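PDB 4FSO: probable porin from Pseudomonas aeruginosa, which probably forms a channel through the outer membrane as a beta-barrel porin of the OprD family. Local coordinates for residues G278-M282 and L298-L302; V218-L224 and W243-A249; L302-D306 and R377-Y381. One frame throughout, in Å; residues are numbered along the deposited sequence.

Interaction 1: residues G278-M282 and L298-L302; sequences GWQRM and LANYL. With C8E ((hydroxyethyloxy)tri(ethyloxy)octane), chain F.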
loop_
_atom_site.group_PDB
_atom_site.type_symbol
_atom_site.label_atom_id
_atom_site.label_comp_id
_atom_site.label_asym_id
_atom_site.label_seq_id
_atom_site.Cartn_x
_atom_site.Cartn_y
_atom_site.Cartn_z
ATOM N N GLY A 278 -13.946 -9.999 -4.858
ATOM C CA GLY A 278 -13.401 -8.854 -5.548
ATOM C C GLY A 278 -13.422 -9.018 -7.051
ATOM O O GLY A 278 -13.400 -10.128 -7.567
ATOM N N TRP A 279 -13.471 -7.893 -7.744
ATOM C CA TRP A 279 -13.470 -7.873 -9.184
ATOM C C TRP A 279 -12.570 -6.733 -9.658
ATOM O O TRP A 279 -12.668 -5.606 -9.178
ATOM C CB TRP A 279 -14.888 -7.635 -9.697
ATOM C CG TRP A 279 -14.920 -7.327 -11.165
ATOM C CD1 TRP A 279 -14.288 -8.021 -12.147
ATOM C CD2 TRP A 279 -15.607 -6.253 -11.811
ATOM N NE1 TRP A 279 -14.522 -7.449 -13.365
ATOM C CE2 TRP A 279 -15.338 -6.365 -13.193
ATOM C CE3 TRP A 279 -16.427 -5.216 -11.368
ATOM C CZ2 TRP A 279 -15.860 -5.468 -14.131
ATOM C CZ3 TRP A 279 -16.950 -4.341 -12.304
ATOM C CH2 TRP A 279 -16.661 -4.472 -13.665
ATOM N N GLN A 280 -11.699 -7.026 -10.611
ATOM C CA GLN A 280 -10.727 -6.057 -11.042
ATOM C C GLN A 280 -10.621 -6.113 -12.558
ATOM O O GLN A 280 -10.652 -7.196 -13.138
ATOM C CB GLN A 280 -9.377 -6.377 -10.408
ATOM C CG GLN A 280 -8.245 -5.435 -10.795
ATOM C CD GLN A 280 -7.075 -5.493 -9.814
ATOM O OE1 GLN A 280 -7.242 -5.275 -8.608
ATOM N NE2 GLN A 280 -5.893 -5.800 -10.328
ATOM N N ARG A 281 -10.498 -4.946 -13.188
ATOM C CA ARG A 281 -10.351 -4.865 -14.623
ATOM C C ARG A 281 -9.490 -3.698 -15.103
ATOM O O ARG A 281 -9.601 -2.553 -14.637
ATOM C CB ARG A 281 -11.708 -4.833 -15.310
ATOM C CG ARG A 281 -11.607 -4.618 -16.813
ATOM C CD ARG A 281 -12.907 -4.950 -17.485
ATOM N NE ARG A 281 -12.799 -4.757 -18.922
ATOM C CZ ARG A 281 -13.643 -5.269 -19.802
ATOM N NH1 ARG A 281 -14.656 -6.009 -19.390
ATOM N NH2 ARG A 281 -13.466 -5.037 -21.089
ATOM N N MET A 282 -8.624 -4.033 -16.053
ATOM C CA MET A 282 -7.677 -3.133 -16.682
ATOM C C MET A 282 -8.144 -2.864 -18.121
ATOM O O MET A 282 -8.557 -3.799 -18.849
ATOM C CB MET A 282 -6.320 -3.845 -16.712
ATOM C CG MET A 282 -5.155 -3.171 -15.999
ATOM S SD MET A 282 -5.302 -2.852 -14.230
ATOM C CE MET A 282 -6.186 -4.299 -13.654
ATOM N N LEU A 298 -5.222 -1.489 -5.389
ATOM C CA LEU A 298 -6.278 -2.231 -6.079
ATOM C C LEU A 298 -6.758 -3.410 -5.241
ATOM O O LEU A 298 -6.009 -3.936 -4.434
ATOM C CB LEU A 298 -5.770 -2.718 -7.437
ATOM C CG LEU A 298 -5.417 -1.613 -8.438
ATOM C CD1 LEU A 298 -4.518 -2.169 -9.546
ATOM C CD2 LEU A 298 -6.717 -0.972 -9.033
ATOM N N ALA A 299 -8.004 -3.822 -5.449
ATOM C CA ALA A 299 -8.600 -4.964 -4.748
ATOM C C ALA A 299 -7.829 -6.265 -4.897
ATOM O O ALA A 299 -7.793 -7.076 -3.960
ATOM C CB ALA A 299 -10.040 -5.173 -5.198
ATOM N N ASN A 300 -7.245 -6.477 -6.077
ATOM C CA ASN A 300 -6.486 -7.700 -6.316
ATOM C C ASN A 300 -4.968 -7.537 -6.189
ATOM O O ASN A 300 -4.195 -8.290 -6.788
ATOM C CB ASN A 300 -6.881 -8.357 -7.648
ATOM C CG ASN A 300 -8.342 -8.749 -7.686
ATOM O OD1 ASN A 300 -9.045 -8.669 -6.679
ATOM N ND2 ASN A 300 -8.811 -9.187 -8.857
ATOM N N TYR A 301 -4.536 -6.553 -5.413
ATOM C CA TYR A 301 -3.122 -6.517 -5.051
ATOM C C TYR A 301 -2.837 -7.583 -4.009
ATOM O O TYR A 301 -3.291 -7.491 -2.878
ATOM C CB TYR A 301 -2.660 -5.165 -4.519
ATOM C CG TYR A 301 -1.220 -5.260 -4.060
ATOM C CD1 TYR A 301 -0.208 -5.592 -4.962
ATOM C CD2 TYR A 301 -0.874 -5.077 -2.728
ATOM C CE1 TYR A 301 1.109 -5.707 -4.551
ATOM C CE2 TYR A 301 0.447 -5.184 -2.309
ATOM C CZ TYR A 301 1.438 -5.494 -3.223
ATOM O OH TYR A 301 2.763 -5.600 -2.806
ATOM N N LEU A 302 -2.071 -8.584 -4.408
ATOM C CA LEU A 302 -1.808 -9.756 -3.579
ATOM C C LEU A 302 -0.347 -9.773 -3.135
ATOM O O LEU A 302 0.371 -8.805 -3.350
ATOM C CB LEU A 302 -2.200 -11.044 -4.326
ATOM C CG LEU A 302 -3.527 -11.563 -3.796
ATOM C CD1 LEU A 302 -4.636 -10.519 -3.977
ATOM C CD2 LEU A 302 -3.915 -12.923 -4.391
HETATM C C3 C8E F . -19.732 -14.631 -3.005
HETATM C C4 C8E F . -19.738 -15.423 -4.311
HETATM C C5 C8E F . -18.347 -15.464 -4.943
HETATM C C6 C8E F . -18.253 -14.597 -6.195
HETATM C C7 C8E F . -16.854 -14.007 -6.349
HETATM C C8 C8E F . -16.763 -13.267 -7.681
HETATM O O9 C8E F . -16.447 -11.890 -7.564
HETATM C C10 C8E F . -17.555 -11.009 -7.645
HETATM C C11 C8E F . -17.046 -9.565 -7.653
HETATM O O12 C8E F . -17.713 -8.773 -6.695
#

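Interaction 2: residues V218-L224 and W243-A249; sequences VYRQRYL and WFDSEDA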
loop_
_atom_site.group_PDB
_atom_site.type_symbol
_atom_site.label_atom_id
_atom_site.label_comp_id
_atom_site.label_asym_id
_atom_site.label_seq_id
_atom_site.Cartn_x
_atom_site.Cartn_y
_atom_site.Cartn_z
ATOM N N VAL A 218 6.337 11.579 -16.872
ATOM C CA VAL A 218 6.110 10.170 -17.047
ATOM C C VAL A 218 4.623 9.997 -17.268
ATOM O O VAL A 218 4.192 9.519 -18.323
ATOM C CB VAL A 218 6.560 9.395 -15.807
ATOM C CG1 VAL A 218 6.259 7.869 -15.938
ATOM C CG2 VAL A 218 8.036 9.668 -15.550
ATOM N N TYR A 219 3.841 10.409 -16.276
ATOM C CA TYR A 219 2.423 10.071 -16.260
ATOM C C TYR A 219 1.602 10.966 -15.376
ATOM O O TYR A 219 2.077 11.495 -14.358
ATOM C CB TYR A 219 2.183 8.583 -15.874
ATOM C CG TYR A 219 2.251 8.214 -14.376
ATOM C CD1 TYR A 219 1.148 8.367 -13.541
ATOM C CD2 TYR A 219 3.410 7.660 -13.821
ATOM C CE1 TYR A 219 1.205 8.016 -12.204
ATOM C CE2 TYR A 219 3.477 7.284 -12.470
ATOM C CZ TYR A 219 2.376 7.466 -11.664
ATOM O OH TYR A 219 2.448 7.120 -10.321
ATOM N N ARG A 220 0.352 11.120 -15.789
ATOM C CA ARG A 220 -0.672 11.709 -14.949
ATOM C C ARG A 220 -1.741 10.648 -14.640
ATOM O O ARG A 220 -2.000 9.734 -15.434
ATOM C CB ARG A 220 -1.262 12.982 -15.584
ATOM C CG ARG A 220 -1.656 12.868 -17.051
ATOM C CD ARG A 220 -2.211 14.206 -17.611
ATOM N NE ARG A 220 -1.168 15.161 -18.018
ATOM C CZ ARG A 220 -0.956 15.571 -19.271
ATOM N NH1 ARG A 220 -1.714 15.121 -20.264
ATOM N NH2 ARG A 220 0.019 16.438 -19.532
ATOM N N GLN A 221 -2.348 10.780 -13.474
ATOM C CA GLN A 221 -3.268 9.796 -12.977
ATOM C C GLN A 221 -4.397 10.482 -12.185
ATOM O O GLN A 221 -4.145 11.348 -11.351
ATOM C CB GLN A 221 -2.475 8.805 -12.108
ATOM C CG GLN A 221 -3.237 7.584 -11.621
ATOM C CD GLN A 221 -2.297 6.515 -11.048
ATOM O OE1 GLN A 221 -2.019 6.481 -9.845
ATOM N NE2 GLN A 221 -1.803 5.645 -11.918
ATOM N N ARG A 222 -5.634 10.097 -12.461
ATOM C CA ARG A 222 -6.780 10.552 -11.688
ATOM C C ARG A 222 -7.363 9.357 -10.945
ATOM O O ARG A 222 -7.203 8.198 -11.363
ATOM C CB ARG A 222 -7.875 11.123 -12.595
ATOM C CG ARG A 222 -7.504 12.354 -13.399
ATOM C CD ARG A 222 -8.749 12.945 -14.088
ATOM N NE ARG A 222 -9.192 12.174 -15.253
ATOM C CZ ARG A 222 -10.460 12.063 -15.650
ATOM N NH1 ARG A 222 -11.442 12.652 -14.971
ATOM N NH2 ARG A 222 -10.749 11.348 -16.728
ATOM N N TYR A 223 -8.073 9.655 -9.863
ATOM C CA TYR A 223 -8.623 8.629 -9.016
ATOM C C TYR A 223 -9.982 9.009 -8.441
ATOM O O TYR A 223 -10.163 10.119 -7.972
ATOM C CB TYR A 223 -7.654 8.338 -7.875
ATOM C CG TYR A 223 -8.277 7.521 -6.759
ATOM C CD1 TYR A 223 -8.268 6.128 -6.804
ATOM C CD2 TYR A 223 -8.878 8.142 -5.660
ATOM C CE1 TYR A 223 -8.833 5.367 -5.775
ATOM C CE2 TYR A 223 -9.454 7.397 -4.637
ATOM C CZ TYR A 223 -9.425 6.011 -4.696
ATOM O OH TYR A 223 -9.998 5.282 -3.684
ATOM N N LEU A 224 -10.913 8.060 -8.459
ATOM C CA LEU A 224 -12.177 8.145 -7.735
ATOM C C LEU A 224 -12.278 6.953 -6.805
ATOM O O LEU A 224 -11.992 5.838 -7.203
ATOM C CB LEU A 224 -13.364 8.061 -8.675
ATOM C CG LEU A 224 -14.027 9.283 -9.291
ATOM C CD1 LEU A 224 -13.019 10.350 -9.573
ATOM C CD2 LEU A 224 -14.677 8.840 -10.591
ATOM N N TRP A 243 -11.176 3.535 -8.829
ATOM C CA TRP A 243 -11.010 3.760 -10.248
ATOM C C TRP A 243 -9.788 4.623 -10.516
ATOM O O TRP A 243 -9.544 5.592 -9.802
ATOM C CB TRP A 243 -12.252 4.450 -10.791
ATOM C CG TRP A 243 -12.116 4.752 -12.230
ATOM C CD1 TRP A 243 -12.087 3.848 -13.256
ATOM C CD2 TRP A 243 -11.966 6.042 -12.832
ATOM N NE1 TRP A 243 -11.938 4.496 -14.453
ATOM C CE2 TRP A 243 -11.871 5.845 -14.226
ATOM C CE3 TRP A 243 -11.912 7.345 -12.327
ATOM C CZ2 TRP A 243 -11.727 6.903 -15.129
ATOM C CZ3 TRP A 243 -11.765 8.398 -13.228
ATOM C CH2 TRP A 243 -11.679 8.167 -14.612
ATOM N N PHE A 244 -9.003 4.275 -11.527
ATOM C CA PHE A 244 -7.831 5.083 -11.876
ATOM C C PHE A 244 -7.757 5.349 -13.356
ATOM O O PHE A 244 -7.965 4.458 -14.180
ATOM C CB PHE A 244 -6.507 4.416 -11.483
ATOM C CG PHE A 244 -6.284 4.298 -10.013
ATOM C CD1 PHE A 244 -6.773 3.197 -9.309
ATOM C CD2 PHE A 244 -5.560 5.270 -9.326
ATOM C CE1 PHE A 244 -6.551 3.071 -7.929
ATOM C CE2 PHE A 244 -5.332 5.153 -7.955
ATOM C CZ PHE A 244 -5.825 4.040 -7.249
ATOM N N ASP A 245 -7.398 6.574 -13.694
ATOM C CA ASP A 245 -7.270 6.926 -15.079
ATOM C C ASP A 245 -5.890 7.508 -15.213
ATOM O O ASP A 245 -5.579 8.471 -14.527
ATOM C CB ASP A 245 -8.334 7.950 -15.434
ATOM C CG ASP A 245 -8.531 8.094 -16.907
ATOM O OD1 ASP A 245 -7.600 7.806 -17.676
ATOM O OD2 ASP A 245 -9.631 8.500 -17.307
ATOM N N SER A 246 -5.069 6.914 -16.081
ATOM C CA SER A 246 -3.665 7.315 -16.227
ATOM C C SER A 246 -3.226 7.407 -17.685
ATOM O O SER A 246 -3.628 6.612 -18.518
ATOM C CB SER A 246 -2.721 6.346 -15.494
ATOM O OG SER A 246 -3.383 5.717 -14.434
ATOM N N GLU A 247 -2.366 8.373 -17.972
ATOM C CA GLU A 247 -1.781 8.487 -19.291
ATOM C C GLU A 247 -0.386 9.063 -19.164
ATOM O O GLU A 247 -0.049 9.637 -18.131
ATOM C CB GLU A 247 -2.627 9.414 -20.146
ATOM C CG GLU A 247 -2.685 10.790 -19.559
ATOM C CD GLU A 247 -3.660 11.691 -20.265
ATOM O OE1 GLU A 247 -4.543 11.166 -20.984
ATOM O OE2 GLU A 247 -3.533 12.925 -20.100
ATOM N N ASP A 248 0.423 8.894 -20.211
ATOM C CA ASP A 248 1.709 9.587 -20.330
ATOM C C ASP A 248 1.549 11.111 -20.196
ATOM O O ASP A 248 0.519 11.675 -20.572
ATOM C CB ASP A 248 2.394 9.232 -21.658
ATOM C CG ASP A 248 1.543 9.558 -22.870
ATOM O OD1 ASP A 248 0.469 8.950 -23.013
ATOM O OD2 ASP A 248 1.953 10.405 -23.697
ATOM N N ALA A 249 2.570 11.771 -19.662
ATOM C CA ALA A 249 2.506 13.210 -19.372
ATOM C C ALA A 249 3.815 13.862 -19.763
ATOM O O ALA A 249 4.865 13.202 -19.712
ATOM C CB ALA A 249 2.246 13.436 -17.894
#

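Interaction 3: residues L302-D306 and R377-Y381; sequences LQVND and RNATY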
loop_
_atom_site.group_PDB
_atom_site.type_symbol
_atom_site.label_atom_id
_atom_site.label_comp_id
_atom_site.label_asym_id
_atom_site.label_seq_id
_atom_site.Cartn_x
_atom_site.Cartn_y
_atom_site.Cartn_z
ATOM N N LEU A 302 -2.071 -8.584 -4.408
ATOM C CA LEU A 302 -1.808 -9.756 -3.579
ATOM C C LEU A 302 -0.347 -9.773 -3.135
ATOM O O LEU A 302 0.371 -8.805 -3.350
ATOM C CB LEU A 302 -2.200 -11.044 -4.326
ATOM C CG LEU A 302 -3.527 -11.563 -3.796
ATOM C CD1 LEU A 302 -4.636 -10.519 -3.977
ATOM C CD2 LEU A 302 -3.915 -12.923 -4.391
ATOM N N GLN A 303 0.092 -10.869 -2.520
ATOM C CA GLN A 303 1.433 -10.923 -1.930
ATOM C C GLN A 303 2.506 -10.795 -3.000
ATOM O O GLN A 303 3.509 -10.093 -2.810
ATOM C CB GLN A 303 1.609 -12.206 -1.143
ATOM C CG GLN A 303 2.812 -12.258 -0.203
ATOM C CD GLN A 303 2.978 -13.647 0.411
ATOM O OE1 GLN A 303 2.002 -14.257 0.884
ATOM N NE2 GLN A 303 4.203 -14.170 0.371
ATOM N N VAL A 304 2.256 -11.415 -4.150
ATOM C CA VAL A 304 3.274 -11.535 -5.183
ATOM C C VAL A 304 2.955 -10.829 -6.508
ATOM O O VAL A 304 3.847 -10.430 -7.248
ATOM C CB VAL A 304 3.654 -13.029 -5.351
ATOM C CG1 VAL A 304 4.087 -13.364 -6.763
ATOM C CG2 VAL A 304 4.766 -13.352 -4.358
ATOM N N ASN A 305 1.674 -10.655 -6.784
ATOM C CA ASN A 305 1.234 -10.221 -8.105
ATOM C C ASN A 305 0.105 -9.226 -7.955
ATOM O O ASN A 305 -0.676 -9.309 -7.008
ATOM C CB ASN A 305 0.796 -11.404 -8.983
ATOM C CG ASN A 305 0.480 -10.984 -10.416
ATOM O OD1 ASN A 305 1.377 -10.609 -11.146
ATOM N ND2 ASN A 305 -0.802 -11.044 -10.816
ATOM N N ASP A 306 0.036 -8.274 -8.882
ATOM C CA ASP A 306 -0.915 -7.175 -8.756
ATOM C C ASP A 306 -2.139 -7.293 -9.678
ATOM O O ASP A 306 -3.104 -6.548 -9.519
ATOM C CB ASP A 306 -0.219 -5.802 -8.906
ATOM C CG ASP A 306 0.351 -5.554 -10.306
ATOM O OD1 ASP A 306 0.179 -6.378 -11.224
ATOM O OD2 ASP A 306 0.983 -4.498 -10.496
ATOM N N ARG A 377 3.260 -15.696 6.020
ATOM C CA ARG A 377 2.662 -15.354 4.715
ATOM C C ARG A 377 3.108 -16.244 3.540
ATOM O O ARG A 377 4.268 -16.224 3.128
ATOM C CB ARG A 377 2.939 -13.894 4.356
ATOM C CG ARG A 377 2.581 -12.929 5.451
ATOM C CD ARG A 377 2.787 -11.517 4.978
ATOM N NE ARG A 377 1.854 -11.172 3.909
ATOM C CZ ARG A 377 2.126 -10.313 2.935
ATOM N NH1 ARG A 377 3.312 -9.721 2.892
ATOM N NH2 ARG A 377 1.218 -10.058 2.002
ATOM N N ASN A 378 2.166 -16.995 2.982
ATOM C CA ASN A 378 2.494 -17.953 1.940
ATOM C C ASN A 378 1.867 -17.606 0.599
ATOM O O ASN A 378 0.662 -17.395 0.490
ATOM C CB ASN A 378 2.068 -19.364 2.390
ATOM C CG ASN A 378 2.364 -20.430 1.352
ATOM O OD1 ASN A 378 3.525 -20.727 1.058
ATOM N ND2 ASN A 378 1.307 -21.018 0.794
ATOM N N ALA A 379 2.680 -17.569 -0.437
ATOM C CA ALA A 379 2.132 -17.291 -1.761
ATOM C C ALA A 379 2.494 -18.352 -2.787
ATOM O O ALA A 379 3.633 -18.813 -2.863
ATOM C CB ALA A 379 2.556 -15.879 -2.264
ATOM N N THR A 380 1.509 -18.718 -3.587
ATOM C CA THR A 380 1.700 -19.605 -4.715
ATOM C C THR A 380 1.163 -18.874 -5.934
ATOM O O THR A 380 -0.003 -18.471 -5.966
ATOM C CB THR A 380 0.923 -20.920 -4.498
ATOM O OG1 THR A 380 1.534 -21.622 -3.420
ATOM C CG2 THR A 380 0.926 -21.797 -5.754
ATOM N N TYR A 381 2.015 -18.714 -6.935
ATOM C CA TYR A 381 1.689 -17.885 -8.084
ATOM C C TYR A 381 2.165 -18.565 -9.366
ATOM O O TYR A 381 3.331 -18.963 -9.483
ATOM C CB TYR A 381 2.298 -16.495 -7.903
ATOM C CG TYR A 381 2.304 -15.630 -9.138
ATOM C CD1 TYR A 381 1.114 -15.176 -9.706
ATOM C CD2 TYR A 381 3.504 -15.234 -9.725
ATOM C CE1 TYR A 381 1.118 -14.362 -10.843
ATOM C CE2 TYR A 381 3.524 -14.426 -10.870
ATOM C CZ TYR A 381 2.325 -13.994 -11.423
ATOM O OH TYR A 381 2.338 -13.197 -12.541
#

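Interaction 1: residues G278-M282 and L298-L302
Gln280 meets Asn300 through a single cross-segment hydrogen bond. Asn300 N donates to Gln280 OE1 at 2.8 Å, with an N-H...O angle of 152°. The donor is tilted from the plane of the Gln280 carbonyl. Gln280 places CG opposite its own backbone N (chi1 179°) and stays extended, so its amide leaves strand 273-283 and ends at the turn. Leu298 to Tyr301 form that turn, a type I beta turn closed by Tyr301 N bonding to Leu298 O at 3.2 Å. The turn lies in the loop between the short strand 294-295 and strand 313-322. The loop folds back against the barrel wall, consistent with the inward-folded loops of OprD family porins. Asn300 runs past Gln280 in the opposite direction. Their amides are stacked with planes 25° apart, and Asn300 ND2 lies 3.3 Å from Gln280 CB. Ser314 and Gln316 bind the Asn300 amide. Asp306 O and Phe307 O take Gln280 NE2, so both ends of that amide are gripped. Leu298 stands across the end of Gln280, its CB beside OE1. Trp279 starts away from the turn, and its CB lies 3.5 Å from C11 of a bound C8E detergent.

Interaction 2: residues V218-L224 and W243-A249
Arg220 and Glu247 form a salt bridge, with Arg220 NH1 2.9 Å from Glu247 OE2. Arg220 folds at chi3 (82°), which turns its guanidinium to that oxygen. The carboxylate oxygen sits in the guanidinium plane and is met on its anti side. Ala249 CB lies over one face of this guanidinium. Arg222 and Asp245 pair on the same side. Their side chains run alongside each other, and the NH2 to OD2 hydrogen bond, 3.1 Å long, is weak and bent (125°). Trp243 sets CH2 over a face of the Arg222 guanidinium, with the two planes perpendicular. Leu224 CD2 packs 3.6 Å from Trp243 CE3. Paired backbone bonds of Arg220 with Glu247, Arg222 with Asp245 and Leu224 with Trp243 fix this register. Strands 219-231 and 236-248 form an antiparallel beta hairpin of the barrel wall. Its other face carries Gln221, Ser246, Tyr223 and Phe244, all buried. Gln221 NE2 donates to Ser246 OG at 3.0 Å. Tyr223 CD1 lies over one face of the Phe244 ring, the ring planes 49° apart. Further out, Gln209 binds Tyr223 OH, and Pro289 O takes a second bond from Gln221 NE2. Met288 packs on Phe244, so a loop covers this face.

Interaction 3: residues L302-D306 and R377-Y381
Gln303 has CG trans to its backbone N (chi1 -166°) and an extended chain, which carries it across to Arg377 and Ala379. Tyr381 likewise has CG trans to its backbone N, which brings its ring to Val304 and Asn305. Gln303 and Arg377 run alongside each other, pointing opposite ways. Gln303 CG lies over one face of the Arg377 guanidinium, 3.5 Å from NH2. The Gln303 amide continues beyond it to the strand, where CD is 3.5 Å from Ala379 CB. Its NE2 makes a weak bond of 3.4 Å to Arg377 O. The stronger partner of that NE2 is Glu394 on strand 392-404.

Val304 supplies the apolar middle. Its CG2 is 4.0 Å from Ala379 CB, and its CG1 is 3.6 Å from Tyr381 CD2. Asn305 comes in across the Tyr381 ring and makes a CH-pi contact. Its CB lies 3.9 Å from the ring centroid, 28° off the ring normal. The amide and ring planes are 20° apart, so they are nearly parallel. Asn305 OD1 comes 3.1 Å from Tyr381 OH, while Glu353 hydrogen-bonds that hydroxyl. The loop is bent tightly here, with Leu302 N bonded to Asn305 O at 3.0 Å.

The loop meets barrel strand 373-383, and the adjoining strand 350-363 adds acidic partners. Asp357 accepts from Gln303 N, and Glu355 accepts from Val304 N. Glu359 forms a salt bridge with Arg377 NE. Loop amides and an arginine thus meet a row of carboxylates on the barrel wall. Their hydrogen bonds probably help to stabilise the negative charge there, while Val304 adds apolar contact with Ala379 and Tyr381.

Interaction 2 comes first along the chain and joins two neighbouring barrel strands, 219-231 and 236-248. Interactions 1 and 3 follow, and both use the loop between strands 294-295 and 313-322. They share Leu302, and their centres are 13 Å apart. They also touch where Tyr301 CD1 is 3.9 Å from Asp306 CB. Interactions 1 and 2 have centres 17 Å apart and touch where Leu298 CD2 is 4.2 Å from Phe244 CD1. Interactions 2 and 3 do not touch; their nearest atoms are about 10 Å apart. The loop therefore spans between strands 273-283 and 373-383, and its fold probably shapes the channel of this porin.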